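Local coordinates for protein TSSL1 (Pseudomonas aeruginosa, PDB 4B62) that probably fixes the type VI secretion system to the cell wall, this chain being its C-terminal, OmpA-like peptidoglycan-binding module, at residues Glu130-Asn135 / Arg146-Val151. Numbering follows the deposited sequence.
Sequences EPVATN and RVEITV. With EDO (1,2-ethanediol), chain B.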
loop_
_atom_site.group_PDB
_atom_site.type_symbol
_atom_site.label_atom_id
_atom_site.label_comp_id
_atom_site.label_asym_id
_atom_site.label_seq_id
_atom_site.Cartn_x
_atom_site.Cartn_y
_atom_site.Cartn_z
ATOM N N GLU A 130 -13.681 -3.125 -2.585
ATOM C CA GLU A 130 -12.994 -4.263 -2.010
ATOM C C GLU A 130 -12.678 -4.018 -0.528
ATOM O O GLU A 130 -11.521 -3.994 -0.114
ATOM C CB GLU A 130 -11.726 -4.556 -2.813
ATOM C CG GLU A 130 -12.071 -5.033 -4.213
ATOM C CD GLU A 130 -10.886 -5.408 -5.081
ATOM O OE1 GLU A 130 -9.725 -5.351 -4.608
ATOM O OE2 GLU A 130 -11.151 -5.788 -6.251
ATOM N N PRO A 131 -13.730 -3.833 0.286
ATOM C CA PRO A 131 -13.493 -3.652 1.716
ATOM C C PRO A 131 -12.960 -4.907 2.400
ATOM O O PRO A 131 -13.274 -6.030 1.989
ATOM C CB PRO A 131 -14.884 -3.346 2.268
ATOM C CG PRO A 131 -15.812 -4.013 1.312
ATOM C CD PRO A 131 -15.168 -3.853 -0.037
ATOM N N VAL A 132 -12.196 -4.701 3.467
ATOM C CA VAL A 132 -11.749 -5.764 4.375
ATOM C C VAL A 132 -12.374 -5.653 5.771
ATOM O O VAL A 132 -12.149 -6.501 6.621
ATOM C CB VAL A 132 -10.212 -5.844 4.489
ATOM C CG1 VAL A 132 -9.628 -6.342 3.174
ATOM C CG2 VAL A 132 -9.606 -4.507 4.880
ATOM N N ALA A 133 -13.144 -4.584 5.960
ATOM C CA ALA A 133 -13.767 -4.258 7.224
ATOM C C ALA A 133 -15.081 -3.560 6.962
ATOM O O ALA A 133 -15.371 -3.124 5.850
ATOM C CB ALA A 133 -12.847 -3.321 7.995
ATOM N N THR A 134 -15.888 -3.427 8.001
ATOM C CA THR A 134 -17.046 -2.535 7.921
ATOM C C THR A 134 -16.646 -1.075 7.711
ATOM O O THR A 134 -15.610 -0.631 8.216
ATOM C CB THR A 134 -17.933 -2.639 9.176
ATOM O OG1 THR A 134 -19.108 -1.842 9.015
ATOM C CG2 THR A 134 -17.190 -2.209 10.440
ATOM N N ASN A 135 -17.480 -0.348 6.972
ATOM C CA ASN A 135 -17.399 1.106 6.916
ATOM C C ASN A 135 -18.295 1.789 7.956
ATOM O O ASN A 135 -18.388 3.026 7.977
ATOM C CB ASN A 135 -17.720 1.620 5.515
ATOM C CG ASN A 135 -16.580 1.389 4.544
ATOM O OD1 ASN A 135 -15.463 1.817 4.789
ATOM N ND2 ASN A 135 -16.860 0.712 3.431
ATOM N N ARG A 146 -6.401 1.928 2.492
ATOM C CA ARG A 146 -5.186 1.141 2.556
ATOM C C ARG A 146 -4.595 0.975 1.170
ATOM O O ARG A 146 -5.278 1.187 0.153
ATOM C CB ARG A 146 -5.482 -0.255 3.132
ATOM C CG ARG A 146 -6.196 -1.180 2.150
ATOM C CD ARG A 146 -6.840 -2.357 2.837
ATOM N NE ARG A 146 -7.336 -3.342 1.887
ATOM C CZ ARG A 146 -8.517 -3.309 1.277
ATOM N NH1 ARG A 146 -9.426 -2.364 1.522
ATOM N NH2 ARG A 146 -8.803 -4.295 0.418
ATOM N N VAL A 147 -3.332 0.567 1.143
ATOM C CA VAL A 147 -2.754 -0.024 -0.054
ATOM C C VAL A 147 -2.403 -1.483 0.250
ATOM O O VAL A 147 -2.070 -1.840 1.389
ATOM C CB VAL A 147 -1.503 0.733 -0.585
ATOM C CG1 VAL A 147 -1.897 2.131 -1.024
ATOM C CG2 VAL A 147 -0.381 0.785 0.432
ATOM N N GLU A 148 -2.509 -2.318 -0.786
ATOM C CA GLU A 148 -2.031 -3.682 -0.740
ATOM C C GLU A 148 -0.931 -3.794 -1.773
ATOM O O GLU A 148 -1.162 -3.572 -2.967
ATOM C CB GLU A 148 -3.162 -4.683 -1.001
ATOM C CG GLU A 148 -4.217 -4.693 0.095
ATOM C CD GLU A 148 -5.273 -5.793 -0.038
ATOM O OE1 GLU A 148 -5.117 -6.688 -0.913
ATOM O OE2 GLU A 148 -6.259 -5.753 0.750
ATOM N N ILE A 149 0.264 -4.131 -1.305
ATOM C CA ILE A 149 1.442 -4.241 -2.151
ATOM C C ILE A 149 1.728 -5.739 -2.339
ATOM O O ILE A 149 2.104 -6.430 -1.396
ATOM C CB ILE A 149 2.659 -3.554 -1.509
ATOM C CG1 ILE A 149 2.362 -2.076 -1.250
ATOM C CG2 ILE A 149 3.895 -3.689 -2.390
ATOM C CD1 ILE A 149 3.366 -1.385 -0.349
ATOM N N THR A 150 1.520 -6.238 -3.552
ATOM C CA THR A 150 1.699 -7.647 -3.844
ATOM C C THR A 150 2.995 -7.824 -4.607
ATOM O O THR A 150 3.171 -7.225 -5.664
ATOM C CB THR A 150 0.527 -8.173 -4.691
ATOM O OG1 THR A 150 -0.678 -8.122 -3.922
ATOM C CG2 THR A 150 0.760 -9.604 -5.132
ATOM N N VAL A 151 3.895 -8.649 -4.071
ATOM C CA VAL A 151 5.088 -9.066 -4.802
ATOM C C VAL A 151 4.868 -10.520 -5.207
ATOM O O VAL A 151 4.548 -11.382 -4.384
ATOM C CB VAL A 151 6.424 -8.884 -4.027
ATOM C CG1 VAL A 151 6.510 -9.773 -2.813
ATOM C CG2 VAL A 151 7.608 -9.171 -4.945
HETATM C C1 EDO B . -3.734 -9.210 -3.946
HETATM O O1 EDO B . -2.611 -10.053 -4.264
HETATM C C2 EDO B . -4.978 -9.995 -3.530
HETATM O O2 EDO B . -4.713 -10.780 -2.357
#
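Arg-146, the first residue of strand 146-152, bridges to the irregular loop at Glu-130 to Val-132; the two backbones stay well apart, Pro-131 CA to Arg-146 CA being 9.6 Å, and the Arg-146 side chain spans the gap. The strand is central in the sheet, bonded through its backbone to strands 37-43 and 77-82, and the loop leads from strand 121-125 into helix 138-144. With CG tucked between the two backbone branches (chi1 74°), Arg-146 runs extended to NE, which carries the guanidinium out to the loop. Arg-146 NH2 meets Glu-130 O at 2.8 Å, almost head-on (C=O...N 169°) and close to the guanidinium plane; NH1 adds a weak bond to the same O. Val-132 lies over one face, its CG1 3.5 Å from Arg-146 NH2 and set toward the rim. Along another edge, Arg-146 NE and NH2 form a salt bridge inside the strand, both on Glu-148 OE2, with NE at 2.9 Å. Glu-130 turns its own carboxylate to Arg-126, while Arg-146 NH1 also bonds Asn-144 O. Thr-150 OG1 and ethanediol O1 share a hydrogen bond. Glu-148 OE2 and Glu-130 O, both near the guanidinium plane, should limit its rotation. Glu-148 probably balances the charge, while the bonds to Glu-130 O, with Val-132 over the face, link a surface loop of this OmpA-like domain to the central strand.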